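Local atomic coordinates of glyoxalase-like domain protein (Staphylococcus aureus, PDB entry 3P8A), a protein that is of unknown function but carries a glyoxalase-like domain of the VOC family, whose paired sheets in relatives often form a metal or ligand pocket. Residues A[107-112]-A[164-169]; A[160-165]-A[243-248]; A[64-69]-A[183-188]; A[191-196]-A[232-237]. One frame throughout, in Å; residues are numbered along the deposited sequence.

Contact 1. Residues A[107-112]-A[164-169]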
# COMPACT_ATOMS: atom_id res chain seq x y z
N PHE A 107 0.55 4.36 -8.30
CA PHE A 107 0.57 3.94 -6.91
C PHE A 107 -0.24 4.92 -6.08
O PHE A 107 -0.09 6.14 -6.22
CB PHE A 107 2.01 3.82 -6.40
CG PHE A 107 2.81 2.69 -6.97
CD1 PHE A 107 2.27 1.41 -7.07
CD2 PHE A 107 4.15 2.87 -7.32
CE1 PHE A 107 3.03 0.35 -7.54
CE2 PHE A 107 4.92 1.80 -7.77
CZ PHE A 107 4.35 0.55 -7.91
N LYS A 108 -1.18 4.38 -5.28
CA LYS A 108 -2.07 5.20 -4.45
C LYS A 108 -1.62 5.30 -2.99
O LYS A 108 -1.72 6.39 -2.38
CB LYS A 108 -3.51 4.68 -4.50
CG LYS A 108 -4.18 4.74 -5.90
CD LYS A 108 -4.55 6.17 -6.35
CE LYS A 108 -3.63 6.72 -7.41
NZ LYS A 108 -3.80 8.21 -7.56
N ASN A 109 -1.19 4.17 -2.42
CA ASN A 109 -0.79 4.10 -1.03
C ASN A 109 -0.10 2.79 -0.72
O ASN A 109 -0.01 1.90 -1.58
CB ASN A 109 -2.04 4.23 -0.10
CG ASN A 109 -1.76 4.95 1.20
OD1 ASN A 109 -0.61 5.06 1.67
ND2 ASN A 109 -2.80 5.47 1.80
N ILE A 110 0.37 2.66 0.53
CA ILE A 110 0.94 1.42 1.06
C ILE A 110 0.13 1.07 2.30
O ILE A 110 -0.46 1.95 2.94
CB ILE A 110 2.46 1.51 1.34
CG1 ILE A 110 2.79 2.69 2.31
CG2 ILE A 110 3.24 1.61 0.00
CD1 ILE A 110 4.20 2.60 2.94
N CYS A 111 0.13 -0.19 2.64
CA CYS A 111 -0.63 -0.71 3.74
C CYS A 111 0.32 -1.50 4.61
O CYS A 111 1.11 -2.30 4.11
CB CYS A 111 -1.76 -1.59 3.20
SG CYS A 111 -2.77 -2.39 4.47
N LEU A 112 0.24 -1.26 5.92
CA LEU A 112 1.09 -1.92 6.88
C LEU A 112 0.29 -2.94 7.70
O LEU A 112 -0.78 -2.63 8.21
CB LEU A 112 1.79 -0.88 7.79
CG LEU A 112 2.60 0.26 7.11
CD1 LEU A 112 3.15 1.23 8.16
CD2 LEU A 112 3.77 -0.29 6.26
N PRO A 164 -1.49 9.24 4.05
CA PRO A 164 -0.90 8.39 5.07
C PRO A 164 -1.08 6.90 4.81
O PRO A 164 -2.20 6.47 4.53
CB PRO A 164 -1.66 8.80 6.36
CG PRO A 164 -2.12 10.20 6.10
CD PRO A 164 -2.51 10.15 4.64
N PRO A 165 -0.02 6.10 4.99
CA PRO A 165 -0.18 4.64 4.93
C PRO A 165 -1.23 4.21 5.97
O PRO A 165 -1.42 4.90 6.98
CB PRO A 165 1.20 4.12 5.35
CG PRO A 165 2.13 5.20 4.99
CD PRO A 165 1.38 6.47 5.29
N PHE A 166 -1.94 3.12 5.69
CA PHE A 166 -3.01 2.64 6.55
C PHE A 166 -2.69 1.24 7.07
O PHE A 166 -1.69 0.65 6.65
CB PHE A 166 -4.38 2.73 5.86
CG PHE A 166 -4.53 1.88 4.63
CD1 PHE A 166 -4.07 2.33 3.40
CD2 PHE A 166 -5.17 0.64 4.69
CE1 PHE A 166 -4.22 1.55 2.25
CE2 PHE A 166 -5.33 -0.13 3.54
CZ PHE A 166 -4.87 0.33 2.33
N PHE A 167 -3.48 0.76 8.03
CA PHE A 167 -3.21 -0.49 8.72
C PHE A 167 -4.20 -1.57 8.37
O PHE A 167 -5.37 -1.28 8.15
CB PHE A 167 -3.24 -0.26 10.25
CG PHE A 167 -2.30 0.82 10.76
CD1 PHE A 167 -1.01 0.51 11.16
CD2 PHE A 167 -2.74 2.14 10.90
CE1 PHE A 167 -0.15 1.51 11.65
CE2 PHE A 167 -1.88 3.13 11.37
CZ PHE A 167 -0.60 2.80 11.78
N ILE A 168 -3.74 -2.81 8.39
CA ILE A 168 -4.56 -3.97 8.12
C ILE A 168 -4.32 -5.06 9.17
O ILE A 168 -3.19 -5.35 9.55
CB ILE A 168 -4.36 -4.55 6.67
CG1 ILE A 168 -5.47 -5.58 6.30
CG2 ILE A 168 -2.93 -5.14 6.44
CD1 ILE A 168 -5.61 -5.81 4.74
N GLN A 169 -5.41 -5.68 9.59
CA GLN A 169 -5.39 -6.85 10.44
C GLN A 169 -6.29 -7.87 9.75
O GLN A 169 -7.51 -7.67 9.65
CB GLN A 169 -5.84 -6.59 11.88
CG GLN A 169 -5.51 -7.80 12.78
CD GLN A 169 -6.15 -7.73 14.14
OE1 GLN A 169 -6.00 -6.76 14.88
NE2 GLN A 169 -6.82 -8.80 14.51

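Contact 2. Residues A[160-165]-A[243-248]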
# COMPACT_ATOMS: atom_id res chain seq x y z
N ASP A 160 -1.39 16.99 4.52
CA ASP A 160 -0.68 15.80 4.10
C ASP A 160 -0.26 15.99 2.67
O ASP A 160 -1.12 16.14 1.81
CB ASP A 160 -1.56 14.52 4.18
CG ASP A 160 -1.91 14.04 5.57
OD1 ASP A 160 -0.98 13.84 6.39
OD2 ASP A 160 -3.12 13.79 5.82
N GLU A 161 1.05 16.00 2.40
CA GLU A 161 1.48 16.01 1.01
C GLU A 161 1.22 14.60 0.46
O GLU A 161 0.79 14.43 -0.68
CB GLU A 161 3.00 16.32 0.88
CG GLU A 161 3.34 17.78 1.09
CD GLU A 161 2.84 18.75 0.04
OE1 GLU A 161 2.53 18.30 -1.09
OE2 GLU A 161 2.75 19.96 0.37
N ILE A 162 1.44 13.60 1.31
CA ILE A 162 1.36 12.17 1.00
C ILE A 162 0.23 11.54 1.74
O ILE A 162 0.10 11.74 2.95
CB ILE A 162 2.74 11.50 1.39
CG1 ILE A 162 3.90 12.10 0.61
CG2 ILE A 162 2.71 9.98 1.29
CD1 ILE A 162 3.72 12.10 -0.95
N LYS A 163 -0.57 10.72 1.04
CA LYS A 163 -1.68 10.05 1.72
C LYS A 163 -1.08 9.12 2.76
O LYS A 163 -0.18 8.34 2.41
CB LYS A 163 -2.56 9.25 0.74
CG LYS A 163 -3.87 8.78 1.38
CD LYS A 163 -4.91 9.86 1.31
CE LYS A 163 -6.25 9.34 1.75
NZ LYS A 163 -7.28 10.39 1.53
N PRO A 164 -1.49 9.24 4.05
CA PRO A 164 -0.90 8.39 5.07
C PRO A 164 -1.08 6.90 4.81
O PRO A 164 -2.20 6.47 4.53
CB PRO A 164 -1.66 8.80 6.36
CG PRO A 164 -2.12 10.20 6.10
CD PRO A 164 -2.51 10.15 4.64
N PRO A 165 -0.02 6.10 4.99
CA PRO A 165 -0.18 4.64 4.93
C PRO A 165 -1.23 4.21 5.97
O PRO A 165 -1.42 4.90 6.98
CB PRO A 165 1.20 4.12 5.35
CG PRO A 165 2.13 5.20 4.99
CD PRO A 165 1.38 6.47 5.29
N SER A 243 4.18 15.24 -5.24
CA SER A 243 3.97 14.54 -3.98
C SER A 243 3.22 13.24 -4.33
O SER A 243 2.02 13.25 -4.60
CB SER A 243 3.20 15.38 -2.97
OG SER A 243 4.06 16.33 -2.36
N LYS A 244 3.95 12.11 -4.34
CA LYS A 244 3.34 10.81 -4.69
C LYS A 244 4.18 9.58 -4.36
O LYS A 244 5.42 9.66 -4.28
CB LYS A 244 2.93 10.79 -6.20
CG LYS A 244 4.09 10.90 -7.18
CD LYS A 244 3.56 10.73 -8.60
CE LYS A 244 4.64 10.46 -9.60
NZ LYS A 244 4.07 10.38 -10.97
N TYR A 245 3.51 8.43 -4.25
CA TYR A 245 4.11 7.10 -4.15
C TYR A 245 4.61 6.89 -5.59
O TYR A 245 3.81 6.88 -6.53
CB TYR A 245 3.05 6.06 -3.75
CG TYR A 245 2.68 6.19 -2.29
CD1 TYR A 245 3.47 5.59 -1.30
CD2 TYR A 245 1.59 6.95 -1.88
CE1 TYR A 245 3.16 5.75 0.05
CE2 TYR A 245 1.30 7.14 -0.53
CZ TYR A 245 2.08 6.53 0.43
OH TYR A 245 1.81 6.69 1.76
N HIS A 246 5.93 6.90 -5.76
CA HIS A 246 6.59 6.95 -7.04
C HIS A 246 7.05 5.63 -7.64
O HIS A 246 6.77 5.37 -8.80
CB HIS A 246 7.76 7.94 -6.92
CG HIS A 246 8.61 8.07 -8.14
ND1 HIS A 246 8.23 8.91 -9.19
CD2 HIS A 246 9.84 7.57 -8.41
CE1 HIS A 246 9.23 8.88 -10.06
NE2 HIS A 246 10.22 8.07 -9.64
N SER A 247 7.78 4.84 -6.89
CA SER A 247 8.34 3.61 -7.41
C SER A 247 8.58 2.57 -6.33
O SER A 247 8.60 2.88 -5.14
CB SER A 247 9.64 3.90 -8.16
OG SER A 247 10.73 4.18 -7.29
N VAL A 248 8.74 1.34 -6.76
CA VAL A 248 9.01 0.20 -5.89
C VAL A 248 10.26 -0.50 -6.46
O VAL A 248 10.40 -0.61 -7.69
CB VAL A 248 7.76 -0.72 -5.68
CG1 VAL A 248 7.39 -1.51 -6.95
CG2 VAL A 248 7.94 -1.66 -4.49

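Contact 3. Residues A[64-69]-A[183-188]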
# COMPACT_ATOMS: atom_id res chain seq x y z
N TYR A 64 1.21 -11.55 -5.90
CA TYR A 64 1.83 -12.05 -4.67
C TYR A 64 3.34 -12.16 -4.83
O TYR A 64 3.82 -12.81 -5.75
CB TYR A 64 1.22 -13.39 -4.23
CG TYR A 64 -0.22 -13.30 -3.79
CD1 TYR A 64 -0.55 -12.83 -2.53
CD2 TYR A 64 -1.25 -13.74 -4.62
CE1 TYR A 64 -1.88 -12.77 -2.11
CE2 TYR A 64 -2.58 -13.69 -4.21
CZ TYR A 64 -2.89 -13.21 -2.95
OH TYR A 64 -4.20 -13.16 -2.53
N ILE A 65 4.07 -11.50 -3.94
CA ILE A 65 5.53 -11.51 -3.97
C ILE A 65 6.02 -12.51 -2.92
O ILE A 65 6.14 -13.69 -3.23
CB ILE A 65 6.13 -10.06 -3.85
CG1 ILE A 65 5.51 -9.09 -4.86
CG2 ILE A 65 7.65 -10.06 -3.95
CD1 ILE A 65 5.67 -9.52 -6.43
N ASN A 66 6.24 -12.06 -1.67
CA ASN A 66 6.72 -12.93 -0.59
C ASN A 66 6.28 -12.34 0.76
O ASN A 66 6.91 -11.41 1.27
CB ASN A 66 8.25 -13.10 -0.68
CG ASN A 66 8.84 -14.21 0.18
OD1 ASN A 66 8.15 -14.90 0.95
ND2 ASN A 66 10.15 -14.40 0.07
N GLU A 67 5.14 -12.85 1.28
CA GLU A 67 4.50 -12.42 2.53
C GLU A 67 4.01 -10.96 2.44
O GLU A 67 3.64 -10.32 3.44
CB GLU A 67 5.40 -12.71 3.77
CG GLU A 67 5.62 -14.19 4.01
CD GLU A 67 6.71 -14.53 5.00
OE1 GLU A 67 7.81 -14.95 4.56
OE2 GLU A 67 6.47 -14.39 6.22
N ASN A 68 3.97 -10.45 1.20
CA ASN A 68 3.48 -9.12 0.81
C ASN A 68 3.07 -9.19 -0.66
O ASN A 68 3.36 -10.18 -1.33
CB ASN A 68 4.50 -8.01 1.11
CG ASN A 68 5.92 -8.31 0.71
OD1 ASN A 68 6.86 -8.20 1.52
ND2 ASN A 68 6.12 -8.70 -0.54
N TYR A 69 2.34 -8.19 -1.14
CA TYR A 69 1.86 -8.25 -2.51
C TYR A 69 1.63 -6.90 -3.12
O TYR A 69 1.72 -5.88 -2.44
CB TYR A 69 0.57 -9.10 -2.60
CG TYR A 69 -0.60 -8.60 -1.79
CD1 TYR A 69 -1.66 -7.93 -2.40
CD2 TYR A 69 -0.68 -8.85 -0.41
CE1 TYR A 69 -2.76 -7.49 -1.65
CE2 TYR A 69 -1.78 -8.41 0.34
CZ TYR A 69 -2.81 -7.72 -0.29
OH TYR A 69 -3.88 -7.29 0.44
N LYS A 183 1.29 -20.93 -2.26
CA LYS A 183 1.10 -21.46 -3.61
C LYS A 183 1.16 -20.35 -4.67
O LYS A 183 1.46 -20.64 -5.83
CB LYS A 183 -0.21 -22.27 -3.73
CG LYS A 183 -1.48 -21.48 -3.44
CD LYS A 183 -2.74 -22.12 -4.02
CE LYS A 183 -3.61 -22.80 -2.99
NZ LYS A 183 -4.20 -21.85 -2.01
N TYR A 184 0.88 -19.09 -4.27
CA TYR A 184 0.88 -17.90 -5.11
C TYR A 184 2.14 -17.04 -5.01
O TYR A 184 2.37 -16.22 -5.90
CB TYR A 184 -0.36 -17.02 -4.84
CG TYR A 184 -1.69 -17.73 -4.93
CD1 TYR A 184 -2.04 -18.46 -6.07
CD2 TYR A 184 -2.64 -17.62 -3.92
CE1 TYR A 184 -3.27 -19.11 -6.16
CE2 TYR A 184 -3.87 -18.26 -4.00
CZ TYR A 184 -4.18 -19.00 -5.13
OH TYR A 184 -5.39 -19.65 -5.21
N PHE A 185 2.96 -17.20 -3.94
CA PHE A 185 4.18 -16.42 -3.75
C PHE A 185 5.21 -16.66 -4.85
O PHE A 185 5.47 -17.81 -5.23
CB PHE A 185 4.82 -16.66 -2.37
CG PHE A 185 4.07 -16.20 -1.13
CD1 PHE A 185 3.00 -15.31 -1.22
CD2 PHE A 185 4.43 -16.67 0.13
CE1 PHE A 185 2.31 -14.89 -0.07
CE2 PHE A 185 3.74 -16.26 1.28
CZ PHE A 185 2.69 -15.37 1.17
N GLN A 186 5.79 -15.57 -5.37
CA GLN A 186 6.79 -15.63 -6.44
C GLN A 186 8.08 -15.24 -5.77
O GLN A 186 8.46 -14.06 -5.75
CB GLN A 186 6.41 -14.66 -7.57
CG GLN A 186 5.04 -14.95 -8.15
CD GLN A 186 4.58 -13.83 -9.03
OE1 GLN A 186 5.06 -13.66 -10.16
NE2 GLN A 186 3.62 -13.04 -8.53
N LYS A 187 8.72 -16.23 -5.13
CA LYS A 187 9.90 -16.10 -4.29
C LYS A 187 11.23 -15.69 -4.93
O LYS A 187 12.21 -15.42 -4.21
CB LYS A 187 9.99 -17.27 -3.30
CG LYS A 187 8.89 -17.18 -2.25
CD LYS A 187 8.92 -18.29 -1.22
CE LYS A 187 7.83 -18.09 -0.20
NZ LYS A 187 7.83 -19.17 0.83
N GLN A 188 11.24 -15.54 -6.26
CA GLN A 188 12.38 -15.01 -7.04
C GLN A 188 12.43 -13.48 -6.78
O GLN A 188 13.48 -12.86 -6.92
CB GLN A 188 12.17 -15.30 -8.55
CG GLN A 188 11.01 -14.52 -9.19
CD GLN A 188 10.15 -15.26 -10.19
OE1 GLN A 188 10.08 -14.91 -11.37
NE2 GLN A 188 9.42 -16.26 -9.71
O HOH W 1 8.31 -17.03 2.86

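Contact 4. Residues A[191-196]-A[232-237]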
# COMPACT_ATOMS: atom_id res chain seq x y z
N ILE A 191 10.38 -7.38 -2.35
CA ILE A 191 10.26 -5.92 -2.29
C ILE A 191 11.39 -5.44 -1.36
O ILE A 191 11.59 -6.01 -0.29
CB ILE A 191 8.84 -5.43 -1.88
CG1 ILE A 191 7.82 -5.70 -3.02
CG2 ILE A 191 8.85 -3.94 -1.50
CD1 ILE A 191 6.38 -5.82 -2.59
N GLU A 192 12.16 -4.44 -1.81
CA GLU A 192 13.29 -3.91 -1.06
C GLU A 192 13.04 -2.49 -0.58
O GLU A 192 13.40 -2.15 0.55
CB GLU A 192 14.53 -3.96 -1.96
CG GLU A 192 15.84 -3.60 -1.27
CD GLU A 192 17.04 -3.51 -2.18
OE1 GLU A 192 16.88 -3.58 -3.42
OE2 GLU A 192 18.16 -3.34 -1.65
N THR A 193 12.49 -1.62 -1.47
CA THR A 193 12.30 -0.21 -1.17
C THR A 193 11.06 0.32 -1.84
O THR A 193 10.72 -0.08 -2.95
CB THR A 193 13.54 0.59 -1.66
OG1 THR A 193 14.72 0.01 -1.12
CG2 THR A 193 13.50 2.08 -1.26
N VAL A 194 10.44 1.28 -1.17
CA VAL A 194 9.31 2.04 -1.66
C VAL A 194 9.80 3.47 -1.66
O VAL A 194 10.29 3.98 -0.64
CB VAL A 194 8.01 1.83 -0.82
CG1 VAL A 194 6.90 2.80 -1.28
CG2 VAL A 194 7.52 0.41 -0.96
N ILE A 195 9.75 4.08 -2.85
CA ILE A 195 10.17 5.44 -3.04
C ILE A 195 8.96 6.37 -3.14
O ILE A 195 8.06 6.17 -3.98
CB ILE A 195 11.19 5.63 -4.21
CG1 ILE A 195 12.45 4.77 -3.97
CG2 ILE A 195 11.60 7.12 -4.30
CD1 ILE A 195 13.60 4.95 -5.05
N VAL A 196 8.97 7.39 -2.29
CA VAL A 196 7.94 8.40 -2.18
C VAL A 196 8.59 9.75 -2.52
O VAL A 196 9.68 10.07 -2.01
CB VAL A 196 7.34 8.41 -0.74
CG1 VAL A 196 6.34 9.54 -0.55
CG2 VAL A 196 6.69 7.07 -0.38
N ASP A 232 12.28 -5.41 6.89
CA ASP A 232 13.49 -5.04 6.14
C ASP A 232 13.28 -4.09 4.94
O ASP A 232 14.26 -3.79 4.26
CB ASP A 232 14.32 -6.28 5.69
CG ASP A 232 14.21 -7.57 6.46
OD1 ASP A 232 14.13 -8.64 5.82
OD2 ASP A 232 14.32 -7.53 7.72
N ILE A 233 12.05 -3.65 4.66
CA ILE A 233 11.77 -2.74 3.54
C ILE A 233 12.24 -1.32 3.88
O ILE A 233 11.90 -0.80 4.96
CB ILE A 233 10.24 -2.70 3.16
CG1 ILE A 233 9.57 -4.07 2.94
CG2 ILE A 233 9.90 -1.69 2.06
CD1 ILE A 233 10.15 -4.96 2.03
N TYR A 234 12.94 -0.66 2.95
CA TYR A 234 13.31 0.74 3.14
C TYR A 234 12.21 1.62 2.57
O TYR A 234 11.55 1.22 1.61
CB TYR A 234 14.68 1.05 2.53
CG TYR A 234 15.78 0.37 3.29
CD1 TYR A 234 16.34 0.96 4.42
CD2 TYR A 234 16.17 -0.93 2.98
CE1 TYR A 234 17.32 0.31 5.16
CE2 TYR A 234 17.15 -1.59 3.71
CZ TYR A 234 17.71 -0.97 4.82
OH TYR A 234 18.68 -1.60 5.56
N PHE A 235 11.99 2.77 3.19
CA PHE A 235 11.04 3.78 2.77
C PHE A 235 11.85 5.02 2.48
O PHE A 235 12.39 5.63 3.40
CB PHE A 235 9.96 4.04 3.84
CG PHE A 235 9.16 2.80 4.10
CD1 PHE A 235 8.16 2.39 3.21
CD2 PHE A 235 9.50 1.94 5.14
CE1 PHE A 235 7.46 1.20 3.41
CE2 PHE A 235 8.80 0.73 5.33
CZ PHE A 235 7.79 0.38 4.46
N ARG A 236 12.00 5.33 1.19
CA ARG A 236 12.76 6.49 0.80
C ARG A 236 11.82 7.62 0.47
O ARG A 236 10.99 7.47 -0.43
CB ARG A 236 13.71 6.16 -0.38
CG ARG A 236 14.50 7.39 -0.87
CD ARG A 236 15.63 7.00 -1.77
NE ARG A 236 16.66 6.29 -1.02
CZ ARG A 236 17.82 5.87 -1.51
NH1 ARG A 236 18.13 6.08 -2.78
NH2 ARG A 236 18.69 5.25 -0.72
N ILE A 237 11.93 8.73 1.21
CA ILE A 237 11.17 9.97 0.98
C ILE A 237 12.18 10.92 0.36
O ILE A 237 13.19 11.23 0.97
CB ILE A 237 10.55 10.58 2.28
CG1 ILE A 237 9.89 9.53 3.24
CG2 ILE A 237 9.63 11.79 1.99
CD1 ILE A 237 8.71 8.69 2.68

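Contact 1. Residues A[107-112]-A[164-169]
Cys111 meets the ring of Phe166 from above. Its CB lies over one face, shifted toward the rim and 4.0 Å from the centroid of the Phe166 ring. The sulfur of Cys111 arrives obliquely, 3.5 Å from Phe166 CE2, which makes a sulfur-aromatic contact. The Phe166 torsion explains this: chi1 of 63° sets CG between the backbone N and the carbonyl carbon, a crowded position that folds the ring back over the neighbouring strand. From CB the sulfur of Cys111 carries on past the ring to Ile168, SG lying 3.4 Å from Ile168 CG2. Tyr153 and Leu151 of strand 147-155 and Ile29 of strand 24-31 also pack on Phe166.

These pairs belong to parallel strands 106-113 and 166-170, the first and last of a beta-alpha-beta-beta-beta unit as in VOC proteins; the short segments are inclined by 41°. Leu112 N donates to Phe166 O at 2.8 Å and a nearly straight 173°, and Ile168 N donates to Leu112 O at 3.0 Å. The bond from Phe166 N to Ile110 O, 3.3 Å, is weak and marks the start of the pairing, just after the prolines.

On the other face of the sheet, Ile110 and Pro165 run alongside each other in one direction, CG1 of Ile110 being 3.7 Å from CB of Pro165. Leu112 shares that face, and Trp208 and Phe212 of helix 201-212 pack against Pro165. Back on the Cys111 face, the Ile168 side chain lies about 5 Å from a bound glycerol, probably a crystallisation additive that may nevertheless mark a pocket.

Contact 2. Residues A[160-165]-A[243-248]
Tyr245 reaches out from strand 244-252 to Lys163 in the loop between strands 147-155 and 166-170. That loop links the last two strands of a beta-alpha-beta-beta-beta unit, as in VOC proteins, and the contact joins their eight-stranded sheet to the seven-stranded one.

Two hydrogen bonds carry the polar part. Tyr245 OH donates to Lys163 O at 2.7 Å, and the oxygen lies at the edge of the phenol ring, near its plane; the C=O...donor angle of 177° puts the hydroxyl almost straight ahead of the carbonyl. Farther toward the surface, Ser243 OG donates to Glu161 OE1 at 2.8 Å, meeting it on the anti side and 33° out of the carboxylate plane. The Glu161 chain bends at chi2 (-67°), bringing its carboxylate alongside the serine. Ser243 OG is also bonded to Lys199 N, which ties the loop to the residue just past strand 189-198. The ammonium of Lys163 is engaged elsewhere, with Gly91 O.

The apolar part centres on Ile162, whose two branches diverge. Its side chain slants across the phenol, CG2 of Ile162 lying 3.6 Å from Tyr245 CZ, while CD1 of Ile162 lies 3.4 Å from Lys244 N. Val196 packs against both Ile162 and Tyr245, and Trp208 of helix 201-212 also touches the tyrosine. The phenol oxygen finally meets a proline ring: CG and CD of Pro165 each lie 3.6 Å from Tyr245 OH.

Contact 3. Residues A[64-69]-A[183-188]
Gln186 grips the carbonyl of Tyr64 with its side-chain amide: NE2 donates to Tyr64 O at 2.8 Å, bent to 137° and with the donor tilted from the carbonyl plane. The chain carries the amide there by placing CG anti to the carbonyl carbon (chi1 -58°) and running extended beyond it. The backbone N of Gln186 adds a weak bond to Ile65 O at 2.9 Å and a longer, also weak one to Tyr64 O. The other end of the amide, OE1, takes the N-H of Lys46; with both ends bonded, its rotation should be held.

A water forms the next layer. It donates to Asn66 OD1 and to Glu67 OE1, 2.7 Å away, and accepts from Lys187 NZ at 3.0 Å. Glu67 OE1 and Lys187 NZ are 5.6 Å apart, so the opposite charges are linked through the water.

Packing surrounds these bonds. The turn of residues 65-68 joins antiparallel strands 58-64 and 69-75 in a beta-hairpin and is closed by Ile65 N donating to Asn68 O. It rests on Phe185, in the linker between helix 176-181 and strand 189-198: Glu67 N lies 3.5 Å above the plane of the Phe185 ring, toward its rim, and Tyr64 CB sits at the ring edge. Tyr64 and Tyr184 run side by side with planes only 19° apart but displaced along them, with little face-to-face overlap, and CD2 of Tyr64 touches CB of Tyr184 at 3.4 Å.

The chemistry thus grades from a buried amide clasp to a hydrated outer side, where the Glu67-Lys187 attraction is probably indirect.

Contact 4. Residues A[191-196]-A[232-237]
Val196 and Ile237 stand flank to flank, with CB of Val196 3.7 Å from CD1 of Ile237. One pair earlier on this face, CB of Val194 is 4.1 Å from CD1 of Phe235, the ring standing obliquely to it. On the other face, Thr193 meets Tyr234 at a slant, OG1 of Thr193 being 3.8 Å from CB of Tyr234, while Ile195 runs alongside the start of the Arg236 chain.

Four backbone bonds hold this register. Tyr234 N donates to Glu192 O, Val194 N to Tyr234 O (3.0 Å), Arg236 N to Val194 O, and Val196 N to Arg236 O (2.7 Å, 172°).

Farther out, the Arg236 chain bends at chi3 (-68°), and its guanidinium forms a salt bridge through NE with Asp225 and a cation-pi contact with Tyr223. Trp208 of helix 201-212 packs against Val196, Phe235 and Ile237, whereas Ile110 of strand 106-113 meets Val194 and Phe235. Along the other edge of strand 189-198, its own Glu192 and Thr193 both face Ile249 of strand 244-252, a classic beta bulge.

Parallel neighbours 16° apart, first and last in a run of four strands with a helix after the first, fit the beta-alpha-beta-beta-beta unit of the VOC fold.

In the fold
Contacts 1 and 4 each pair the first and last strands of a four-stranded run, one in the eight-stranded sheet and one in the seven-stranded sheet. Their centres are 13 Å apart, and the two touch where the sheets meet. Contact 2, centre to centre about 10 Å from contact 1 and 12 Å from contact 4, joins both sheets: it shares Pro164 and Pro165 with the first, and its strand 244-252 neighbours strand 189-198. Contact 3, centred about 23 Å from contact 2 across the chain's centre, touches Ile191 of contact 4 through its hairpin turn. Along the chain, contact 1 is nested within contact 3, contact 4 within contact 2, and the segments of contacts 2 and 3 alternate.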